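Halohydrin epoxidase A (Corynebacterium sp., PDB 4Z9F) probably catalyses the interconversion of vicinal halohydrins and epoxides, releasing hydrogen halide as the epoxide ring closes. Local coordinates at residues Met1-Ala13 and Leu21-Phe35. The protein carries 1 engineered substitution. Residues are numbered along the deposited sequence; the frame is centred on the assembly and turned at random.
Sequences MKIALVTHARHFA and LTRDGYTVVCHDASF. Engineered in segment 21-35: Ser34 (natural residue Thr).
His31 swings its imidazole over to the loop after strand 3-6 because CG stands opposite the backbone N (chi1 151°), while His8, with CG opposite its own carbonyl carbon (chi1 -62°), turns a ring face to meet it. His31 CE1 sits above the centre of the His8 ring, 3.7 Å from His8 CE1, and the planes are at 87°, a T-shaped stack. The neighbouring ND1 of His31 accepts a nearly straight bond, in its ring plane, from His8 N (3.0 Å), which fixes the rotation of the imidazole. His31 O takes Ala9 N at 2.8 Å, so side chain and main chain of one residue both grip the loop.

Asp32 works beside it. Its OD1 accepts from both N and OG of Ser34, an engineered residue; the N-H completes an Asx turn. The Arg10 side chain runs across that of Asp32 at about a right angle and brings NH1 to Ser34 OG at 2.8 Å; NH1 also forms a salt bridge with Glu40. One water joins His8 ND1 to Ala33 N and, weakly, to Asp32 OD2, and another links His11 NE2 to Asp32 OD1.

Farther back, strands 3-6 and 27-30 run parallel, tied by a ladder from Thr27 N on Lys2 O to His31 N on Val6 O (2.9 Å). At its start Lys2 CB lies over one face of the Tyr26 ring, 3.7 Å from the centroid, and Leu21 CD2 lies over the opposite face; Tyr26 OH binds Asp74. Ala4 and Val6 meet Leu21 CD1 on the side packed by helix 14-23, whereas Ile3 CG2 touches Val29 CG2 (3.8 Å) on the other. Strand, helix and parallel strand form the first beta-alpha-beta unit of a Rossmann-type sheet, the fold of the short-chain dehydrogenase/reductase relatives of halohydrin lyases.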
ATOM      1  N   MET C   1      -4.861  26.382  29.528  1.00 41.99           N
ATOM      2  CA  MET C   1      -5.071  24.967  29.248  1.00 34.23           C
ATOM      3  C   MET C   1      -5.489  24.762  27.800  1.00 31.80           C
ATOM      4  O   MET C   1      -6.306  25.521  27.261  1.00 30.62           O
ATOM      5  CB  MET C   1      -6.131  24.379  30.188  1.00 33.24           C
ATOM      6  CG  MET C   1      -5.641  24.143  31.608  1.00 37.14           C
ATOM      7  SD  MET C   1      -6.908  23.401  32.653  1.00 53.75           S
ATOM      8  CE  MET C   1      -6.611  21.651  32.379  1.00 36.16           C
ATOM      9  N   LYS C   2      -4.924  23.729  27.174  1.00 29.03           N
ATOM     10  CA  LYS C   2      -5.278  23.401  25.804  1.00 26.40           C
ATOM     11  C   LYS C   2      -6.659  22.767  25.757  1.00 24.59           C
ATOM     12  O   LYS C   2      -7.048  22.016  26.654  1.00 27.19           O
ATOM     13  CB  LYS C   2      -4.235  22.458  25.199  1.00 27.10           C
ATOM     14  CG  LYS C   2      -2.845  23.070  25.120  1.00 26.47           C
ATOM     15  CD  LYS C   2      -1.822  22.116  24.525  1.00 29.80           C
ATOM     16  CE  LYS C   2      -0.509  22.832  24.223  1.00 36.11           C
ATOM     17  NZ  LYS C   2       0.570  21.882  23.821  1.00 38.79           N
ATOM     18  N   ILE C   3      -7.408  23.082  24.708  1.00 24.92           N
ATOM     19  CA  ILE C   3      -8.748  22.542  24.514  1.00 24.98           C
ATOM     20  C   ILE C   3      -8.668  21.416  23.499  1.00 25.58           C
ATOM     21  O   ILE C   3      -8.010  21.556  22.456  1.00 22.26           O
ATOM     22  CB  ILE C   3      -9.731  23.622  24.040  1.00 27.63           C
ATOM     23  CG1 ILE C   3      -9.527  24.926  24.831  1.00 28.83           C
ATOM     24  CG2 ILE C   3     -11.156  23.113  24.156  1.00 26.11           C
ATOM     25  CD1 ILE C   3      -9.593  24.754  26.319  1.00 33.16           C
ATOM     26  N   ALA C   4      -9.327  20.304  23.803  1.00 24.07           N
ATOM     27  CA  ALA C   4      -9.513  19.216  22.859  1.00 22.56           C
ATOM     28  C   ALA C   4     -10.997  18.935  22.706  1.00 24.53           C
ATOM     29  O   ALA C   4     -11.783  19.112  23.647  1.00 28.04           O
ATOM     30  CB  ALA C   4      -8.784  17.938  23.308  1.00 21.36           C
ATOM     31  N   LEU C   5     -11.378  18.540  21.498  1.00 20.19           N
ATOM     32  CA  LEU C   5     -12.715  18.064  21.196  1.00 19.53           C
ATOM     33  C   LEU C   5     -12.606  16.577  20.875  1.00 24.98           C
ATOM     34  O   LEU C   5     -11.748  16.181  20.080  1.00 21.93           O
ATOM     35  CB  LEU C   5     -13.323  18.830  20.023  1.00 20.28           C
ATOM     36  CG  LEU C   5     -14.590  18.242  19.397  1.00 22.38           C
ATOM     37  CD1 LEU C   5     -15.751  18.205  20.397  1.00 23.14           C
ATOM     38  CD2 LEU C   5     -14.976  19.002  18.140  1.00 23.84           C
ATOM     39  N   VAL C   6     -13.431  15.763  21.535  1.00 22.14           N
ATOM     40  CA  VAL C   6     -13.474  14.315  21.322  1.00 21.54           C
ATOM     41  C   VAL C   6     -14.915  13.936  21.023  1.00 22.59           C
ATOM     42  O   VAL C   6     -15.808  14.193  21.839  1.00 24.00           O
ATOM     43  CB  VAL C   6     -12.961  13.530  22.541  1.00 20.78           C
ATOM     44  CG1 VAL C   6     -13.128  12.015  22.311  1.00 22.64           C
ATOM     45  CG2 VAL C   6     -11.507  13.900  22.868  1.00 19.83           C
ATOM     46  N   THR C   7     -15.150  13.334  19.863  1.00 20.37           N
ATOM     47  CA  THR C   7     -16.497  12.909  19.539  1.00 23.17           C
ATOM     48  C   THR C   7     -16.743  11.500  20.084  1.00 24.25           C
ATOM     49  O   THR C   7     -15.807  10.769  20.426  1.00 21.43           O
ATOM     50  CB  THR C   7     -16.730  12.950  18.034  1.00 26.82           C
ATOM     51  OG1 THR C   7     -15.790  12.082  17.391  1.00 21.82           O
ATOM     52  CG2 THR C   7     -16.539  14.364  17.515  1.00 24.25           C
ATOM     53  N   HIS C   8     -18.021  11.143  20.179  1.00 25.78           N
ATOM     54  CA  HIS C   8     -18.463   9.829  20.668  1.00 28.52           C
ATOM     55  C   HIS C   8     -17.651   9.386  21.883  1.00 25.44           C
ATOM     56  O   HIS C   8     -17.086   8.290  21.930  1.00 26.50           O
ATOM     57  CB  HIS C   8     -18.398   8.799  19.544  1.00 23.78           C
ATOM     58  CG  HIS C   8     -19.289   9.120  18.386  1.00 26.44           C
ATOM     59  ND1 HIS C   8     -20.657   8.956  18.431  1.00 23.34           N
ATOM     60  CD2 HIS C   8     -19.007   9.584  17.146  1.00 27.01           C
ATOM     61  CE1 HIS C   8     -21.179   9.305  17.270  1.00 23.97           C
ATOM     62  NE2 HIS C   8     -20.199   9.687  16.470  1.00 26.45           N
ATOM     63  N   ALA C   9     -17.609  10.270  22.893  1.00 22.62           N
ATOM     64  CA  ALA C   9     -16.636  10.159  23.974  1.00 22.74           C
ATOM     65  C   ALA C   9     -16.800   8.901  24.817  1.00 22.88           C
ATOM     66  O   ALA C   9     -15.866   8.530  25.538  1.00 24.15           O
ATOM     67  CB  ALA C   9     -16.716  11.390  24.881  1.00 23.71           C
ATOM     68  N   ARG C  10     -17.947   8.236  24.761  1.00 21.51           N
ATOM     69  CA  ARG C  10     -18.165   7.055  25.587  1.00 26.51           C
ATOM     70  C   ARG C  10     -17.887   5.755  24.844  1.00 28.70           C
ATOM     71  O   ARG C  10     -18.098   4.673  25.406  1.00 27.41           O
ATOM     72  CB  ARG C  10     -19.592   7.066  26.132  1.00 28.39           C
ATOM     73  CG  ARG C  10     -19.866   8.318  26.960  1.00 31.42           C
ATOM     74  CD  ARG C  10     -21.308   8.420  27.367  1.00 36.92           C
ATOM     75  NE  ARG C  10     -21.628   7.522  28.466  1.00 45.30           N
ATOM     76  CZ  ARG C  10     -22.780   7.546  29.126  1.00 48.84           C
ATOM     77  NH1 ARG C  10     -23.712   8.430  28.791  1.00 48.13           N
ATOM     78  NH2 ARG C  10     -22.997   6.691  30.118  1.00 49.48           N
ATOM     79  N   HIS C  11     -17.394   5.832  23.611  1.00 23.44           N
ATOM     80  CA  HIS C  11     -17.322   4.672  22.741  1.00 22.94           C
ATOM     81  C   HIS C  11     -15.949   4.585  22.089  1.00 27.16           C
ATOM     82  O   HIS C  11     -15.183   5.554  22.081  1.00 25.69           O
ATOM     83  CB  HIS C  11     -18.413   4.736  21.672  1.00 24.12           C
ATOM     84  CG  HIS C  11     -19.795   4.805  22.240  1.00 24.49           C
ATOM     85  ND1 HIS C  11     -20.502   3.682  22.609  1.00 25.76           N
ATOM     86  CD2 HIS C  11     -20.590   5.862  22.526  1.00 26.64           C
ATOM     87  CE1 HIS C  11     -21.678   4.044  23.092  1.00 28.11           C
ATOM     88  NE2 HIS C  11     -21.758   5.362  23.049  1.00 28.93           N
ATOM     89  N   PHE C  12     -15.645   3.391  21.559  1.00 24.42           N
ATOM     90  CA  PHE C  12     -14.440   3.172  20.757  1.00 22.90           C
ATOM     91  C   PHE C  12     -13.193   3.713  21.464  1.00 23.10           C
ATOM     92  O   PHE C  12     -12.872   3.305  22.586  1.00 22.79           O
ATOM     93  CB  PHE C  12     -14.644   3.822  19.381  1.00 25.25           C
ATOM     94  CG  PHE C  12     -13.823   3.213  18.265  1.00 24.10           C
ATOM     95  CD1 PHE C  12     -13.156   2.008  18.431  1.00 21.48           C
ATOM     96  CD2 PHE C  12     -13.722   3.864  17.046  1.00 19.62           C
ATOM     97  CE1 PHE C  12     -12.410   1.464  17.393  1.00 23.84           C
ATOM     98  CE2 PHE C  12     -12.980   3.326  16.008  1.00 21.19           C
ATOM     99  CZ  PHE C  12     -12.317   2.122  16.182  1.00 23.17           C
ATOM    100  N   ALA C  13     -12.485   4.642  20.835  1.00 21.84           N
ATOM    101  CA  ALA C  13     -11.295   5.221  21.436  1.00 19.17           C
ATOM    102  C   ALA C  13     -11.594   6.430  22.311  1.00 21.08           C
ATOM    103  O   ALA C  13     -10.655   7.040  22.836  1.00 21.99           O
ATOM    104  CB  ALA C  13     -10.291   5.615  20.343  1.00 19.98           C
ATOM    105  N   LEU C  21      -5.744  12.846  27.341  1.00 26.02           N
ATOM    106  CA  LEU C  21      -5.631  14.287  27.143  1.00 21.05           C
ATOM    107  C   LEU C  21      -5.863  15.042  28.448  1.00 25.15           C
ATOM    108  O   LEU C  21      -5.187  16.042  28.715  1.00 26.00           O
ATOM    109  CB  LEU C  21      -6.615  14.733  26.063  1.00 19.19           C
ATOM    110  CG  LEU C  21      -6.297  14.162  24.671  1.00 15.49           C
ATOM    111  CD1 LEU C  21      -7.497  14.258  23.749  1.00 24.47           C
ATOM    112  CD2 LEU C  21      -5.117  14.923  24.111  1.00 21.48           C
ATOM    113  N   THR C  22      -6.806  14.572  29.275  1.00 21.96           N
ATOM    114  CA  THR C  22      -7.047  15.216  30.565  1.00 26.24           C
ATOM    115  C   THR C  22      -5.807  15.132  31.453  1.00 25.96           C
ATOM    116  O   THR C  22      -5.381  16.130  32.046  1.00 28.39           O
ATOM    117  CB  THR C  22      -8.260  14.583  31.265  1.00 21.87           C
ATOM    118  OG1 THR C  22      -9.465  14.903  30.558  1.00 29.31           O
ATOM    119  CG2 THR C  22      -8.377  15.094  32.691  1.00 29.83           C
ATOM    120  N   ARG C  23      -5.197  13.945  31.538  1.00 29.51           N
ATOM    121  CA  ARG C  23      -3.977  13.793  32.315  1.00 24.86           C
ATOM    122  C   ARG C  23      -2.816  14.568  31.704  1.00 27.54           C
ATOM    123  O   ARG C  23      -1.872  14.919  32.421  1.00 31.12           O
ATOM    124  CB  ARG C  23      -3.637  12.301  32.465  1.00 33.40           C
ATOM    125  CG  ARG C  23      -2.196  11.971  32.791  1.00 34.43           C
ATOM    126  CD  ARG C  23      -2.049  10.567  33.381  1.00 43.67           C
ATOM    127  NE  ARG C  23      -2.316   9.532  32.381  1.00 54.09           N
ATOM    128  CZ  ARG C  23      -1.391   8.961  31.609  1.00 50.96           C
ATOM    129  NH1 ARG C  23      -0.115   9.326  31.709  1.00 46.64           N
ATOM    130  NH2 ARG C  23      -1.746   8.025  30.722  1.00 47.41           N
ATOM    131  N   ASP C  24      -2.877  14.876  30.414  1.00 25.56           N
ATOM    132  CA  ASP C  24      -1.829  15.634  29.753  1.00 29.09           C
ATOM    133  C   ASP C  24      -2.033  17.141  29.870  1.00 30.00           C
ATOM    134  O   ASP C  24      -1.250  17.906  29.295  1.00 29.40           O
ATOM    135  CB  ASP C  24      -1.747  15.227  28.275  1.00 28.37           C
ATOM    136  CG  ASP C  24      -0.448  15.659  27.615  1.00 30.29           C
ATOM    137  OD1 ASP C  24      -0.470  15.932  26.393  1.00 31.00           O
ATOM    138  OD2 ASP C  24       0.594  15.717  28.310  1.00 29.56           O
ATOM    139  N   GLY C  25      -3.068  17.582  30.580  1.00 29.48           N
ATOM    140  CA  GLY C  25      -3.269  18.991  30.841  1.00 24.87           C
ATOM    141  C   GLY C  25      -4.338  19.679  30.026  1.00 31.14           C
ATOM    142  O   GLY C  25      -4.491  20.899  30.155  1.00 30.77           O
ATOM    143  N   TYR C  26      -5.083  18.949  29.201  1.00 23.60           N
ATOM    144  CA  TYR C  26      -6.132  19.542  28.384  1.00 25.76           C
ATOM    145  C   TYR C  26      -7.448  19.663  29.148  1.00 29.50           C
ATOM    146  O   TYR C  26      -7.764  18.867  30.035  1.00 24.84           O
ATOM    147  CB  TYR C  26      -6.396  18.708  27.127  1.00 24.18           C
ATOM    148  CG  TYR C  26      -5.320  18.746  26.056  1.00 21.98           C
ATOM    149  CD1 TYR C  26      -4.060  18.228  26.298  1.00 24.25           C
ATOM    150  CD2 TYR C  26      -5.588  19.258  24.793  1.00 21.63           C
ATOM    151  CE1 TYR C  26      -3.073  18.240  25.321  1.00 25.19           C
ATOM    152  CE2 TYR C  26      -4.610  19.272  23.805  1.00 23.19           C
ATOM    153  CZ  TYR C  26      -3.352  18.756  24.084  1.00 25.51           C
ATOM    154  OH  TYR C  26      -2.358  18.760  23.127  1.00 25.16           O
ATOM    155  N   THR C  27      -8.237  20.652  28.756  1.00 27.48           N
ATOM    156  CA  THR C  27      -9.671  20.614  28.981  1.00 26.53           C
ATOM    157  C   THR C  27     -10.281  19.874  27.800  1.00 26.68           C
ATOM    158  O   THR C  27     -10.129  20.298  26.648  1.00 24.58           O
ATOM    159  CB  THR C  27     -10.245  22.024  29.116  1.00 29.51           C
ATOM    160  OG1 THR C  27      -9.606  22.676  30.215  1.00 24.80           O
ATOM    161  CG2 THR C  27     -11.744  21.978  29.363  1.00 30.25           C
ATOM    162  N   VAL C  28     -10.942  18.760  28.075  1.00 25.40           N
ATOM    163  CA  VAL C  28     -11.490  17.918  27.024  1.00 23.85           C
ATOM    164  C   VAL C  28     -12.983  18.185  26.918  1.00 24.95           C
ATOM    165  O   VAL C  28     -13.761  17.794  27.796  1.00 28.48           O
ATOM    166  CB  VAL C  28     -11.198  16.436  27.280  1.00 24.17           C
ATOM    167  CG1 VAL C  28     -11.691  15.616  26.102  1.00 24.46           C
ATOM    168  CG2 VAL C  28      -9.691  16.234  27.516  1.00 22.30           C
ATOM    169  N   VAL C  29     -13.382  18.844  25.832  1.00 23.26           N
ATOM    170  CA  VAL C  29     -14.786  19.058  25.498  1.00 25.28           C
ATOM    171  C   VAL C  29     -15.288  17.852  24.705  1.00 27.59           C
ATOM    172  O   VAL C  29     -14.686  17.473  23.694  1.00 25.42           O
ATOM    173  CB  VAL C  29     -14.952  20.356  24.691  1.00 25.70           C
ATOM    174  CG1 VAL C  29     -16.385  20.565  24.325  1.00 23.68           C
ATOM    175  CG2 VAL C  29     -14.402  21.535  25.468  1.00 27.64           C
ATOM    176  N   CYS C  30     -16.402  17.261  25.145  1.00 27.35           N
ATOM    177  CA  CYS C  30     -16.819  15.936  24.699  1.00 26.27           C
ATOM    178  C   CYS C  30     -18.194  15.952  24.049  1.00 31.50           C
ATOM    179  O   CYS C  30     -19.126  16.584  24.557  1.00 32.40           O
ATOM    180  CB  CYS C  30     -16.836  14.956  25.880  1.00 27.30           C
ATOM    181  SG  CYS C  30     -15.224  14.706  26.605  1.00 26.91           S
ATOM    182  N   HIS C  31     -18.315  15.230  22.935  1.00 25.42           N
ATOM    183  CA  HIS C  31     -19.584  14.968  22.281  1.00 29.64           C
ATOM    184  C   HIS C  31     -19.952  13.506  22.492  1.00 29.80           C
ATOM    185  O   HIS C  31     -19.078  12.637  22.575  1.00 28.60           O
ATOM    186  CB  HIS C  31     -19.515  15.298  20.782  1.00 26.74           C
ATOM    187  CG  HIS C  31     -20.436  14.484  19.923  1.00 23.60           C
ATOM    188  ND1 HIS C  31     -20.121  13.214  19.482  1.00 25.97           N
ATOM    189  CD2 HIS C  31     -21.650  14.773  19.393  1.00 30.03           C
ATOM    190  CE1 HIS C  31     -21.107  12.752  18.735  1.00 26.37           C
ATOM    191  NE2 HIS C  31     -22.048  13.679  18.663  1.00 28.92           N
ATOM    192  N   ASP C  32     -21.253  13.249  22.599  1.00 31.98           N
ATOM    193  CA  ASP C  32     -21.767  11.887  22.644  1.00 28.69           C
ATOM    194  C   ASP C  32     -23.258  11.937  22.352  1.00 31.05           C
ATOM    195  O   ASP C  32     -23.924  12.935  22.644  1.00 33.59           O
ATOM    196  CB  ASP C  32     -21.486  11.219  23.994  1.00 29.45           C
ATOM    197  CG  ASP C  32     -21.712   9.710  23.960  1.00 30.81           C
ATOM    198  OD1 ASP C  32     -22.722   9.239  24.532  1.00 28.89           O
ATOM    199  OD2 ASP C  32     -20.879   8.992  23.350  1.00 30.37           O
ATOM    200  N   ALA C  33     -23.770  10.864  21.747  1.00 28.05           N
ATOM    201  CA  ALA C  33     -25.201  10.808  21.457  1.00 32.54           C
ATOM    202  C   ALA C  33     -26.029  10.901  22.729  1.00 37.15           C
ATOM    203  O   ALA C  33     -27.131  11.465  22.717  1.00 35.56           O
ATOM    204  CB  ALA C  33     -25.543   9.526  20.700  1.00 37.19           C
ATOM    205  N   SER C  34     -25.511  10.367  23.835  1.00 32.10           N
ATOM    206  CA  SER C  34     -26.270  10.346  25.077  1.00 34.44           C
ATOM    207  C   SER C  34     -26.353  11.719  25.718  1.00 35.06           C
ATOM    208  O   SER C  34     -27.165  11.922  26.627  1.00 40.17           O
ATOM    209  CB  SER C  34     -25.642   9.362  26.059  1.00 36.54           C
ATOM    210  OG  SER C  34     -24.396   9.846  26.526  1.00 33.27           O
ATOM    211  N   PHE C  35     -25.525  12.658  25.281  1.00 33.80           N
ATOM    212  CA  PHE C  35     -25.513  13.983  25.879  1.00 35.34           C
ATOM    213  C   PHE C  35     -26.690  14.836  25.431  1.00 30.55           C
ATOM    214  O   PHE C  35     -26.795  15.992  25.850  1.00 32.81           O
ATOM    215  CB  PHE C  35     -24.194  14.692  25.558  1.00 31.93           C
ATOM    216  CG  PHE C  35     -22.989  14.071  26.217  1.00 30.18           C
ATOM    217  CD1 PHE C  35     -21.708  14.518  25.910  1.00 30.60           C
ATOM    218  CD2 PHE C  35     -23.126  13.038  27.131  1.00 32.30           C
ATOM    219  CE1 PHE C  35     -20.587  13.956  26.517  1.00 29.85           C
ATOM    220  CE2 PHE C  35     -22.013  12.470  27.731  1.00 30.99           C
ATOM    221  CZ  PHE C  35     -20.741  12.926  27.422  1.00 33.23           C
TER
HETATM  222  O   HOH W   1     -22.335   8.765  20.653  1.00 24.18           O
HETATM  223  O   HOH W   2     -23.869   6.841  24.254  1.00 29.14           O